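Local coordinates for protein flap endonuclease 1 (Desulfurococcus amylolyticus, PDB 3ORY) that probably cleaves single-stranded 5' flaps from branched DNA, as flap endonucleases of the XPG family do during DNA replication and repair, at residues Gly234-Leu237 with Glu238-Ile241; Glu287-Val290 with Ile291-Lys294; Glu338-Val341 with Lys342-Glu346; Thr312-Pro315 with Asp316-Lys319. One frame throughout, in Å; residues are numbered along the deposited sequence.

Contact 1 (Gly234-Leu237 with Glu238-Ile241)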
ATOM      1  N   GLY A 234      -0.945 -16.170 -19.133  1.00 31.86           N
ATOM      2  CA  GLY A 234      -1.827 -16.651 -20.200  1.00 31.41           C
ATOM      3  C   GLY A 234      -3.282 -16.259 -19.993  1.00 30.39           C
ATOM      4  O   GLY A 234      -4.190 -17.040 -20.298  1.00 30.38           O
ATOM      5  N   ILE A 235      -3.500 -15.060 -19.448  1.00 28.89           N
ATOM      6  CA  ILE A 235      -4.850 -14.567 -19.138  1.00 27.84           C
ATOM      7  C   ILE A 235      -5.092 -13.167 -19.726  1.00 26.50           C
ATOM      8  O   ILE A 235      -4.152 -12.441 -20.020  1.00 25.86           O
ATOM      9  CB  ILE A 235      -5.136 -14.538 -17.605  1.00 27.50           C
ATOM     10  CG1 ILE A 235      -4.172 -13.593 -16.876  1.00 28.23           C
ATOM     11  CG2 ILE A 235      -5.079 -15.944 -16.999  1.00 29.40           C
ATOM     12  CD1 ILE A 235      -4.509 -13.375 -15.404  1.00 30.85           C
ATOM     13  N   THR A 236      -6.362 -12.815 -19.898  1.00 25.58           N
ATOM     14  CA  THR A 236      -6.755 -11.481 -20.325  1.00 24.78           C
ATOM     15  C   THR A 236      -6.855 -10.575 -19.109  1.00 24.28           C
ATOM     16  O   THR A 236      -6.864 -11.053 -17.967  1.00 24.97           O
ATOM     17  CB  THR A 236      -8.127 -11.509 -21.021  1.00 24.61           C
ATOM     18  OG1 THR A 236      -9.110 -11.937 -20.070  1.00 23.33           O
ATOM     19  CG2 THR A 236      -8.120 -12.461 -22.243  1.00 25.36           C
ATOM     20  N   LEU A 237      -6.960  -9.267 -19.341  1.00 24.15           N
ATOM     21  CA  LEU A 237      -7.196  -8.320 -18.257  1.00 23.49           C
ATOM     22  C   LEU A 237      -8.521  -8.636 -17.545  1.00 23.49           C
ATOM     23  O   LEU A 237      -8.595  -8.583 -16.316  1.00 22.75           O
ATOM     24  CB  LEU A 237      -7.175  -6.866 -18.764  1.00 23.48           C
ATOM     25  CG  LEU A 237      -7.492  -5.772 -17.723  1.00 23.29           C
ATOM     26  CD1 LEU A 237      -6.536  -5.782 -16.523  1.00 24.64           C
ATOM     27  CD2 LEU A 237      -7.522  -4.377 -18.361  1.00 24.57           C
ATOM     28  N   GLU A 238      -9.563  -8.974 -18.305  1.00 24.06           N
ATOM     29  CA  GLU A 238     -10.840  -9.374 -17.679  1.00 24.50           C
ATOM     30  C   GLU A 238     -10.660 -10.577 -16.747  1.00 24.71           C
ATOM     31  O   GLU A 238     -11.220 -10.594 -15.652  1.00 24.68           O
ATOM     32  CB  GLU A 238     -11.936  -9.638 -18.726  1.00 24.90           C
ATOM     33  CG  GLU A 238     -12.511  -8.350 -19.319  1.00 24.97           C
ATOM     34  CD  GLU A 238     -13.738  -8.582 -20.181  1.00 27.92           C
ATOM     35  OE1 GLU A 238     -14.421  -9.620 -20.009  1.00 27.18           O
ATOM     36  OE2 GLU A 238     -14.027  -7.712 -21.025  1.00 29.96           O
ATOM     37  N   ASN A 239      -9.877 -11.567 -17.181  1.00 24.97           N
ATOM     38  CA  ASN A 239      -9.518 -12.711 -16.328  1.00 25.77           C
ATOM     39  C   ASN A 239      -8.841 -12.247 -15.038  1.00 25.10           C
ATOM     40  O   ASN A 239      -9.177 -12.732 -13.955  1.00 25.29           O
ATOM     41  CB  ASN A 239      -8.551 -13.671 -17.027  1.00 26.14           C
ATOM     42  CG  ASN A 239      -9.157 -14.413 -18.228  1.00 28.52           C
ATOM     43  OD1 ASN A 239     -10.387 -14.504 -18.427  1.00 30.41           O
ATOM     44  ND2 ASN A 239      -8.270 -14.957 -19.038  1.00 24.31           N
ATOM     45  N   LEU A 240      -7.884 -11.318 -15.150  1.00 24.45           N
ATOM     46  CA  LEU A 240      -7.176 -10.802 -13.965  1.00 24.09           C
ATOM     47  C   LEU A 240      -8.136 -10.111 -12.992  1.00 24.17           C
ATOM     48  O   LEU A 240      -8.080 -10.323 -11.768  1.00 24.05           O
ATOM     49  CB  LEU A 240      -6.060  -9.823 -14.366  1.00 23.74           C
ATOM     50  CG  LEU A 240      -5.171  -9.330 -13.209  1.00 24.40           C
ATOM     51  CD1 LEU A 240      -4.327 -10.496 -12.636  1.00 24.84           C
ATOM     52  CD2 LEU A 240      -4.270  -8.177 -13.605  1.00 22.90           C
ATOM     53  N   ILE A 241      -9.002  -9.263 -13.538  1.00 23.55           N
ATOM     54  CA  ILE A 241     -10.029  -8.612 -12.731  1.00 23.63           C
ATOM     55  C   ILE A 241     -10.903  -9.669 -12.038  1.00 23.95           C
ATOM     56  O   ILE A 241     -11.204  -9.555 -10.849  1.00 24.36           O
ATOM     57  CB  ILE A 241     -10.878  -7.644 -13.586  1.00 23.32           C
ATOM     58  CG1 ILE A 241     -10.030  -6.435 -13.994  1.00 23.02           C
ATOM     59  CG2 ILE A 241     -12.134  -7.203 -12.818  1.00 23.55           C
ATOM     60  CD1 ILE A 241     -10.679  -5.539 -15.083  1.00 22.61           C
TER

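Contact 2 (Glu287-Val290 with Ile291-Lys294). With PO4 (phosphate ion), chain D.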
ATOM      1  N   GLU A 287     -25.393 -12.284  -2.517  1.00 50.88           N
ATOM      2  CA  GLU A 287     -25.340 -12.281  -3.979  1.00 49.17           C
ATOM      3  C   GLU A 287     -24.580 -11.048  -4.488  1.00 46.26           C
ATOM      4  O   GLU A 287     -24.720  -9.954  -3.950  1.00 46.07           O
ATOM      5  CB  GLU A 287     -26.762 -12.346  -4.560  1.00 50.69           C
ATOM      6  CG  GLU A 287     -26.894 -12.061  -6.070  1.00 53.37           C
ATOM      7  CD  GLU A 287     -26.264 -13.138  -6.948  1.00 57.17           C
ATOM      8  OE1 GLU A 287     -25.024 -13.325  -6.888  1.00 58.38           O
ATOM      9  OE2 GLU A 287     -27.007 -13.789  -7.712  1.00 59.42           O
ATOM     10  N   VAL A 288     -23.766 -11.252  -5.522  1.00 43.08           N
ATOM     11  CA  VAL A 288     -22.812 -10.258  -5.997  1.00 39.58           C
ATOM     12  C   VAL A 288     -22.988 -10.081  -7.509  1.00 37.25           C
ATOM     13  O   VAL A 288     -23.079 -11.069  -8.228  1.00 36.86           O
ATOM     14  CB  VAL A 288     -21.354 -10.747  -5.705  1.00 39.51           C
ATOM     15  CG1 VAL A 288     -20.341  -9.754  -6.181  1.00 38.39           C
ATOM     16  CG2 VAL A 288     -21.144 -11.017  -4.213  1.00 40.40           C
ATOM     17  N   ASP A 289     -23.033  -8.836  -7.989  1.00 34.14           N
ATOM     18  CA  ASP A 289     -23.131  -8.578  -9.435  1.00 31.74           C
ATOM     19  C   ASP A 289     -21.720  -8.546 -10.018  1.00 29.84           C
ATOM     20  O   ASP A 289     -21.147  -7.475 -10.226  1.00 28.17           O
ATOM     21  CB  ASP A 289     -23.873  -7.261  -9.706  1.00 31.59           C
ATOM     22  CG  ASP A 289     -24.244  -7.073 -11.172  1.00 31.96           C
ATOM     23  OD1 ASP A 289     -23.677  -7.747 -12.060  1.00 30.24           O
ATOM     24  OD2 ASP A 289     -25.111  -6.222 -11.444  1.00 32.32           O
ATOM     25  N   VAL A 290     -21.162  -9.727 -10.275  1.00 28.48           N
ATOM     26  CA  VAL A 290     -19.746  -9.840 -10.651  1.00 27.17           C
ATOM     27  C   VAL A 290     -19.442  -9.213 -12.007  1.00 26.48           C
ATOM     28  O   VAL A 290     -18.339  -8.738 -12.219  1.00 25.25           O
ATOM     29  CB  VAL A 290     -19.229 -11.312 -10.611  1.00 27.60           C
ATOM     30  CG1 VAL A 290     -19.353 -11.887  -9.188  1.00 27.43           C
ATOM     31  CG2 VAL A 290     -19.956 -12.194 -11.632  1.00 27.12           C
ATOM     32  N   ILE A 291     -20.419  -9.207 -12.913  1.00 25.91           N
ATOM     33  CA  ILE A 291     -20.209  -8.600 -14.232  1.00 26.18           C
ATOM     34  C   ILE A 291     -20.108  -7.076 -14.120  1.00 25.41           C
ATOM     35  O   ILE A 291     -19.225  -6.456 -14.724  1.00 26.10           O
ATOM     36  CB  ILE A 291     -21.285  -9.016 -15.278  1.00 26.90           C
ATOM     37  CG1 ILE A 291     -21.215 -10.532 -15.538  1.00 28.47           C
ATOM     38  CG2 ILE A 291     -21.073  -8.243 -16.597  1.00 25.96           C
ATOM     39  CD1 ILE A 291     -22.299 -11.092 -16.493  1.00 31.78           C
ATOM     40  N   ALA A 292     -20.997  -6.479 -13.341  1.00 24.38           N
ATOM     41  CA  ALA A 292     -20.949  -5.033 -13.118  1.00 23.85           C
ATOM     42  C   ALA A 292     -19.647  -4.598 -12.435  1.00 22.97           C
ATOM     43  O   ALA A 292     -19.084  -3.550 -12.765  1.00 22.70           O
ATOM     44  CB  ALA A 292     -22.175  -4.570 -12.304  1.00 23.95           C
ATOM     45  N   ILE A 293     -19.168  -5.404 -11.487  1.00 23.06           N
ATOM     46  CA  ILE A 293     -17.912  -5.104 -10.793  1.00 22.54           C
ATOM     47  C   ILE A 293     -16.738  -5.160 -11.778  1.00 22.17           C
ATOM     48  O   ILE A 293     -15.897  -4.267 -11.791  1.00 22.59           O
ATOM     49  CB  ILE A 293     -17.644  -6.050  -9.596  1.00 21.92           C
ATOM     50  CG1 ILE A 293     -18.737  -5.894  -8.538  1.00 23.10           C
ATOM     51  CG2 ILE A 293     -16.290  -5.740  -8.973  1.00 21.34           C
ATOM     52  CD1 ILE A 293     -18.722  -6.990  -7.447  1.00 22.03           C
ATOM     53  N   LYS A 294     -16.691  -6.203 -12.601  1.00 22.56           N
ATOM     54  CA  LYS A 294     -15.679  -6.305 -13.652  1.00 22.54           C
ATOM     55  C   LYS A 294     -15.693  -5.085 -14.579  1.00 22.44           C
ATOM     56  O   LYS A 294     -14.650  -4.449 -14.817  1.00 22.33           O
ATOM     57  CB  LYS A 294     -15.888  -7.593 -14.478  1.00 22.31           C
ATOM     58  CG  LYS A 294     -14.873  -7.745 -15.629  1.00 22.66           C
ATOM     59  CD  LYS A 294     -15.084  -9.034 -16.438  1.00 23.16           C
ATOM     60  CE  LYS A 294     -16.333  -8.940 -17.332  1.00 25.00           C
ATOM     61  NZ  LYS A 294     -16.529 -10.166 -18.194  1.00 24.36           N
TER
HETATM   62  P   PO4 D 356     -17.557 -13.045 -16.242  1.00 28.12           P
HETATM   63  O1  PO4 D 356     -18.129 -12.811 -14.861  1.00 28.89           O
HETATM   64  O2  PO4 D 356     -18.437 -12.379 -17.261  1.00 28.46           O
HETATM   65  O3  PO4 D 356     -16.181 -12.462 -16.339  1.00 27.21           O
HETATM   66  O4  PO4 D 356     -17.510 -14.539 -16.445  1.00 27.56           O
HETATM   67  O   HOH W   1     -23.260 -10.299 -12.693  1.00 30.31           O

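Contact 3 (Glu338-Val341 with Lys342-Glu346)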
ATOM      1  N   GLU A 338      17.351  19.139   7.301  1.00 38.92           N
ATOM      2  CA  GLU A 338      18.610  19.608   6.712  1.00 41.15           C
ATOM      3  C   GLU A 338      18.966  18.788   5.475  1.00 41.48           C
ATOM      4  O   GLU A 338      19.220  19.342   4.403  1.00 42.09           O
ATOM      5  CB  GLU A 338      19.756  19.495   7.715  1.00 42.10           C
ATOM      6  CG  GLU A 338      19.678  20.409   8.917  1.00 44.98           C
ATOM      7  CD  GLU A 338      20.816  20.146   9.896  1.00 48.89           C
ATOM      8  OE1 GLU A 338      21.782  19.452   9.511  1.00 50.70           O
ATOM      9  OE2 GLU A 338      20.742  20.625  11.045  1.00 51.61           O
ATOM     10  N   ARG A 339      18.977  17.466   5.629  1.00 41.59           N
ATOM     11  CA  ARG A 339      19.281  16.566   4.517  1.00 42.04           C
ATOM     12  C   ARG A 339      18.206  16.617   3.433  1.00 40.65           C
ATOM     13  O   ARG A 339      18.522  16.637   2.242  1.00 40.54           O
ATOM     14  CB  ARG A 339      19.476  15.134   5.021  1.00 42.59           C
ATOM     15  CG  ARG A 339      20.844  14.892   5.626  1.00 46.73           C
ATOM     16  CD  ARG A 339      20.802  13.808   6.685  1.00 51.77           C
ATOM     17  NE  ARG A 339      22.006  13.845   7.522  1.00 56.87           N
ATOM     18  CZ  ARG A 339      22.168  13.152   8.649  1.00 58.67           C
ATOM     19  NH1 ARG A 339      23.295  13.256   9.338  1.00 59.80           N
ATOM     20  NH2 ARG A 339      21.197  12.355   9.094  1.00 59.66           N
ATOM     21  N   TYR A 340      16.943  16.665   3.851  1.00 39.10           N
ATOM     22  CA  TYR A 340      15.834  16.652   2.908  1.00 38.02           C
ATOM     23  C   TYR A 340      15.820  17.869   1.992  1.00 38.63           C
ATOM     24  O   TYR A 340      15.634  17.719   0.784  1.00 38.33           O
ATOM     25  CB  TYR A 340      14.485  16.502   3.631  1.00 37.06           C
ATOM     26  CG  TYR A 340      13.273  16.653   2.732  1.00 35.35           C
ATOM     27  CD1 TYR A 340      13.046  15.776   1.658  1.00 35.54           C
ATOM     28  CD2 TYR A 340      12.335  17.662   2.966  1.00 35.61           C
ATOM     29  CE1 TYR A 340      11.910  15.911   0.837  1.00 34.48           C
ATOM     30  CE2 TYR A 340      11.198  17.803   2.157  1.00 34.37           C
ATOM     31  CZ  TYR A 340      10.999  16.925   1.093  1.00 34.32           C
ATOM     32  OH  TYR A 340       9.885  17.085   0.298  1.00 34.87           O
ATOM     33  N   VAL A 341      16.016  19.064   2.550  1.00 39.35           N
ATOM     34  CA  VAL A 341      16.001  20.279   1.722  1.00 40.76           C
ATOM     35  C   VAL A 341      17.123  20.277   0.673  1.00 42.27           C
ATOM     36  O   VAL A 341      16.916  20.700  -0.467  1.00 42.25           O
ATOM     37  CB  VAL A 341      15.971  21.607   2.544  1.00 40.99           C
ATOM     38  CG1 VAL A 341      14.686  21.692   3.384  1.00 40.32           C
ATOM     39  CG2 VAL A 341      17.209  21.780   3.419  1.00 41.81           C
ATOM     40  N   LYS A 342      18.293  19.772   1.054  1.00 43.87           N
ATOM     41  CA  LYS A 342      19.410  19.654   0.115  1.00 45.95           C
ATOM     42  C   LYS A 342      19.084  18.683  -1.014  1.00 45.82           C
ATOM     43  O   LYS A 342      19.236  19.017  -2.191  1.00 45.99           O
ATOM     44  CB  LYS A 342      20.702  19.253   0.834  1.00 47.07           C
ATOM     45  CG  LYS A 342      21.246  20.307   1.821  1.00 50.23           C
ATOM     46  CD  LYS A 342      21.871  21.543   1.129  1.00 55.93           C
ATOM     47  CE  LYS A 342      20.847  22.669   0.868  1.00 57.23           C
ATOM     48  NZ  LYS A 342      20.246  23.232   2.117  1.00 58.51           N
ATOM     49  N   ALA A 343      18.596  17.499  -0.652  1.00 45.81           N
ATOM     50  CA  ALA A 343      18.245  16.487  -1.643  1.00 46.03           C
ATOM     51  C   ALA A 343      17.093  16.955  -2.541  1.00 46.07           C
ATOM     52  O   ALA A 343      17.078  16.656  -3.733  1.00 45.89           O
ATOM     53  CB  ALA A 343      17.921  15.163  -0.967  1.00 45.52           C
ATOM     54  N   PHE A 344      16.149  17.710  -1.973  1.00 46.26           N
ATOM     55  CA  PHE A 344      15.023  18.266  -2.736  1.00 46.66           C
ATOM     56  C   PHE A 344      15.515  19.217  -3.826  1.00 48.01           C
ATOM     57  O   PHE A 344      15.098  19.126  -4.976  1.00 47.50           O
ATOM     58  CB  PHE A 344      14.046  19.004  -1.808  1.00 46.16           C
ATOM     59  CG  PHE A 344      12.743  19.377  -2.464  1.00 45.82           C
ATOM     60  CD1 PHE A 344      11.606  18.598  -2.267  1.00 45.42           C
ATOM     61  CD2 PHE A 344      12.646  20.511  -3.268  1.00 46.78           C
ATOM     62  CE1 PHE A 344      10.388  18.937  -2.868  1.00 44.65           C
ATOM     63  CE2 PHE A 344      11.434  20.855  -3.876  1.00 46.61           C
ATOM     64  CZ  PHE A 344      10.310  20.064  -3.677  1.00 45.30           C
ATOM     65  N   LYS A 345      16.391  20.135  -3.433  1.00 50.00           N
ATOM     66  CA  LYS A 345      16.995  21.113  -4.333  1.00 52.55           C
ATOM     67  C   LYS A 345      17.765  20.423  -5.474  1.00 53.79           C
ATOM     68  O   LYS A 345      17.668  20.839  -6.626  1.00 54.15           O
ATOM     69  CB  LYS A 345      17.903  22.044  -3.515  1.00 53.46           C
ATOM     70  CG  LYS A 345      18.535  23.232  -4.247  1.00 56.29           C
ATOM     71  CD  LYS A 345      19.289  24.113  -3.236  1.00 59.46           C
ATOM     72  CE  LYS A 345      20.577  24.707  -3.807  1.00 62.22           C
ATOM     73  NZ  LYS A 345      20.371  26.017  -4.500  1.00 64.15           N
ATOM     74  N   GLU A 346      18.496  19.358  -5.146  1.00 54.94           N
ATOM     75  CA  GLU A 346      19.324  18.637  -6.118  1.00 56.87           C
ATOM     76  C   GLU A 346      18.526  17.707  -7.042  1.00 56.60           C
ATOM     77  O   GLU A 346      18.770  17.675  -8.251  1.00 56.80           O
ATOM     78  CB  GLU A 346      20.433  17.842  -5.407  1.00 57.43           C
ATOM     79  CG  GLU A 346      21.557  18.705  -4.812  1.00 60.69           C
ATOM     80  CD  GLU A 346      22.342  18.007  -3.690  1.00 63.50           C
ATOM     81  OE1 GLU A 346      21.882  16.957  -3.182  1.00 64.38           O
ATOM     82  OE2 GLU A 346      23.420  18.520  -3.306  1.00 65.16           O
TER

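Contact 4 (Thr312-Pro315 with Asp316-Lys319)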
ATOM      1  N   THR A 312       8.677  24.125  -2.817  1.00 40.71           N
ATOM      2  CA  THR A 312       9.725  24.284  -1.823  1.00 40.41           C
ATOM      3  C   THR A 312       9.246  23.781  -0.461  1.00 38.85           C
ATOM      4  O   THR A 312       8.201  24.199   0.020  1.00 37.92           O
ATOM      5  CB  THR A 312      10.155  25.769  -1.723  1.00 41.48           C
ATOM      6  OG1 THR A 312      10.513  26.237  -3.028  1.00 42.78           O
ATOM      7  CG2 THR A 312      11.352  25.947  -0.775  1.00 42.10           C
ATOM      8  N   PRO A 313      10.009  22.864   0.160  1.00 38.27           N
ATOM      9  CA  PRO A 313       9.636  22.437   1.509  1.00 37.36           C
ATOM     10  C   PRO A 313       9.552  23.616   2.483  1.00 37.14           C
ATOM     11  O   PRO A 313      10.281  24.609   2.329  1.00 37.60           O
ATOM     12  CB  PRO A 313      10.767  21.489   1.901  1.00 37.49           C
ATOM     13  CG  PRO A 313      11.279  20.969   0.582  1.00 38.62           C
ATOM     14  CD  PRO A 313      11.167  22.115  -0.363  1.00 38.52           C
ATOM     15  N   ASP A 314       8.654  23.503   3.459  1.00 35.66           N
ATOM     16  CA  ASP A 314       8.482  24.504   4.505  1.00 35.83           C
ATOM     17  C   ASP A 314       8.923  23.878   5.841  1.00 35.22           C
ATOM     18  O   ASP A 314       8.119  23.244   6.525  1.00 34.51           O
ATOM     19  CB  ASP A 314       7.010  24.963   4.529  1.00 35.65           C
ATOM     20  CG  ASP A 314       6.732  26.058   5.566  1.00 36.85           C
ATOM     21  OD1 ASP A 314       7.565  26.324   6.457  1.00 37.05           O
ATOM     22  OD2 ASP A 314       5.633  26.636   5.497  1.00 38.12           O
ATOM     23  N   PRO A 315      10.221  24.019   6.195  1.00 35.74           N
ATOM     24  CA  PRO A 315      10.761  23.330   7.378  1.00 35.30           C
ATOM     25  C   PRO A 315      10.024  23.665   8.674  1.00 34.82           C
ATOM     26  O   PRO A 315       9.735  22.767   9.470  1.00 34.21           O
ATOM     27  CB  PRO A 315      12.218  23.813   7.434  1.00 36.49           C
ATOM     28  CG  PRO A 315      12.554  24.092   5.992  1.00 36.82           C
ATOM     29  CD  PRO A 315      11.287  24.695   5.427  1.00 36.10           C
ATOM     30  N   ASP A 316       9.695  24.935   8.885  1.00 34.73           N
ATOM     31  CA  ASP A 316       9.010  25.287  10.121  1.00 34.51           C
ATOM     32  C   ASP A 316       7.635  24.616  10.229  1.00 33.31           C
ATOM     33  O   ASP A 316       7.260  24.152  11.310  1.00 32.91           O
ATOM     34  CB  ASP A 316       8.882  26.790  10.303  1.00 35.44           C
ATOM     35  CG  ASP A 316       8.515  27.152  11.729  1.00 36.28           C
ATOM     36  OD1 ASP A 316       9.405  27.100  12.590  1.00 39.54           O
ATOM     37  OD2 ASP A 316       7.349  27.474  11.991  1.00 37.85           O
ATOM     38  N   ALA A 317       6.909  24.553   9.112  1.00 32.25           N
ATOM     39  CA  ALA A 317       5.589  23.914   9.090  1.00 31.71           C
ATOM     40  C   ALA A 317       5.724  22.425   9.400  1.00 31.14           C
ATOM     41  O   ALA A 317       4.915  21.876  10.142  1.00 30.56           O
ATOM     42  CB  ALA A 317       4.892  24.130   7.749  1.00 31.66           C
ATOM     43  N   VAL A 318       6.761  21.785   8.857  1.00 31.13           N
ATOM     44  CA  VAL A 318       7.040  20.388   9.199  1.00 31.41           C
ATOM     45  C   VAL A 318       7.322  20.253  10.704  1.00 31.72           C
ATOM     46  O   VAL A 318       6.766  19.373  11.364  1.00 31.19           O
ATOM     47  CB  VAL A 318       8.209  19.783   8.383  1.00 31.70           C
ATOM     48  CG1 VAL A 318       8.504  18.354   8.855  1.00 31.12           C
ATOM     49  CG2 VAL A 318       7.892  19.776   6.883  1.00 31.98           C
ATOM     50  N   LYS A 319       8.174  21.131  11.241  1.00 32.66           N
ATOM     51  CA  LYS A 319       8.474  21.120  12.676  1.00 33.25           C
ATOM     52  C   LYS A 319       7.215  21.284  13.528  1.00 33.16           C
ATOM     53  O   LYS A 319       7.024  20.552  14.501  1.00 32.62           O
ATOM     54  CB  LYS A 319       9.482  22.201  13.062  1.00 34.19           C
ATOM     55  CG  LYS A 319       9.779  22.179  14.565  1.00 35.70           C
ATOM     56  CD  LYS A 319       9.759  23.554  15.222  1.00 37.92           C
ATOM     57  CE  LYS A 319       8.526  24.351  14.912  1.00 37.89           C
ATOM     58  NZ  LYS A 319       8.246  25.310  16.011  1.00 35.20           N
TER

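Contact 1 (Gly234-Leu237 with Glu238-Ile241)
Thr-236 and Asn-239 meet at the start of helix 237-247, and the threonine side chain can be followed atom by atom. Thr-236 CB lies 4.0 Å from Glu-238 N, close over the first turn. From there OG1 is set between the backbone N and the carbonyl carbon (chi1 63°), a rotation that turns it in toward the helix, where it accepts a nearly straight hydrogen bond from Asn-239 N at 3.0 Å, with an N-H...O angle of 164°. Thr-236 OG1 also passes 3.9 Å from Glu-238 CB. The methyl CG2 of Thr-236 stands anti to the carbonyl carbon, beside the backbone N. Thr-236 is thus the N-cap of helix 237-247, and its side chain serves an amide of the first turn that has no preceding helical carbonyl to bind. Just before it, Gly-234 closes helix 226-233 with a positive phi in a Schellman motif, so two helices of the XPG I-region are joined by a very short link. The backbone takes over from the cap at once: Leu-240 N binds Thr-236 O, and Ile-241 N binds Leu-237 O at 2.9 Å. Apolar groups close the turn on its other sides. Ile-235 sends CD1 to within 4.0 Å of Leu-240 CD1, and both residues also rest on Leu-230 of helix 226-233. Farther round, Ile-241 CD1 comes up to Leu-237 CG at 4.1 Å, and both side chains touch Leu-298 of helix 290-298.

Contact 2 (Glu287-Val290 with Ile291-Lys294)
This is a local N-terminal capping contact, made where the loop after helix 261-271 runs into helix 290-298. Asp-289 is the N-cap, and it is also the centre of an inverse gamma turn, whose bond from Val-290 N to Val-288 O is weak. With its CG trans to the backbone N (chi1 -169°), the carboxylate swings over the first turn, and Asp-289 OD1 accepts from Ala-292 N at 3.2 Å. The N-H is well aligned but reaches the oxygen from above the carboxylate plane, 63° out of it. The methyl of Ala-292 lies against the same group, its CB 3.4 Å from Asp-289 CG. A water donates to Asp-289 OD1 and accepts from Ile-291 N, so that a second first-turn amide is tied indirectly to the cap. Beyond it, Ile-293 N binds Asp-289 O and Lys-294 N binds Val-290 O.

On the apolar side, Val-288 CG1 and Ile-293 CD1 are pressed to 3.4 Å, tighter than usual for two methyls; Ile-293 also touches Ile-245 of helix 237-247. The lysine chain bends at chi3 and brings its ammonium to a phosphate, probably from the crystallisation liquor, which the backbone amides of Ile-274 and Glu-275 also bind, while the carboxylate of Glu-238 gives the ammonium a salt bridge. Two phosphate oxygens share the lysine: NZ of Lys-294 lies 3.0 Å from O3 and 3.1 Å from O2.

Contact 3 (Glu338-Val341 with Lys342-Glu346)
Across residues 338-346 the backbone is unbroken alpha-helix, with Ala-343 N bonded to Arg-339 O, Phe-344 N to Tyr-340 O at 2.8 Å, and Lys-345 N to Val-341 O. One turn apart on the buried side of helix 330-347, Tyr-340 and Phe-344 form an offset edge-to-face pair. Both side chains leave the helix trans to the backbone N (chi1 173° and -169°), which lays them alongside each other, pointing the same way. Their ring planes are inclined at 74° and the centroids lie 5.8 Å apart, the edge of Phe-344 being turned to the face of Tyr-340. Contact is closest at the phenol end, where Phe-344 CD1 approaches Tyr-340 OH at 3.4 Å and CZ at 3.8 Å. Pro-313 packs on both rings, and Tyr-340 also touches Ile-80 and Val-83 of helix 70-84. On the exposed side Lys-342 folds back on its own helix: CG passes 3.4 Å from Glu-338 O, and NZ curls round to 3.6 Å from Val-341 CG2. The phenol oxygen, buried among carbons, is satisfied by a hydrogen bond with Met-156 O, which together with Phe-344 packed alongside should restrict the tilt of the tyrosine ring.

Contact 4 (Thr312-Pro315 with Asp316-Lys319)
Hydrogen bonding dominates where Asp-314 meets Ala-317 and Val-318. The aspartate CG stands trans to the backbone N (chi1 -178°), which carries Asp-314 OD1 over the first turn to accept from Ala-317 N at 3.3 Å. The bond is fairly straight, but the N-H approaches from above the carboxylate plane, 70° out of it. Asp-314 O receives Val-318 N at 3.1 Å, so the residue grips two successive amides with two different oxygens. Lys-319 N continues the helical pattern to Pro-315 O at 2.9 Å.

Van der Waals contacts lie beside these bonds. Ala-317 CB sits 3.4 Å from both CG and OD2 of Asp-314, and Val-318 CG2 approaches Asp-314 O at 3.5 Å. Inward, Val-318 packs on Leu-152 and Ala-155 of helix 143-156 and on Leu-337 of helix 330-347.

Charged groups point along the helix: Asp-316 pairs with Arg-320, and Lys-319 with Asp-324. The negative cap and Asp-316 both lie near the amino end of the helix, where its dipole would probably stabilise their charge. An aspartate N-cap followed by proline at the first helical position, whose ring nitrogen has no hydrogen to donate, is a classic way to begin an alpha-helix, here helix 315-325.

The four contacts form two pairs on opposite sides of the chain's centre. Contacts 1 and 2, with centres 16 Å apart, meet through a salt bridge of 2.8 Å between Glu-238 OE1 and Lys-294 NZ, and through packing of Ile-241 CG2 on Lys-294 CA at 3.8 Å; the phosphate held in contact 2 lies about 5 Å, between nearest atoms, from the Glu-238 side chain of contact 1. Contacts 3 and 4 have centres 12 Å apart and join where Pro-313 CG reaches Tyr-340 CE2 at 3.5 Å. Contacts 2 and 3 lie about 48 Å apart between centres. Three of the contacts, 1, 2 and 4, are side-chain N-caps, whereas contact 3 lies within a helix.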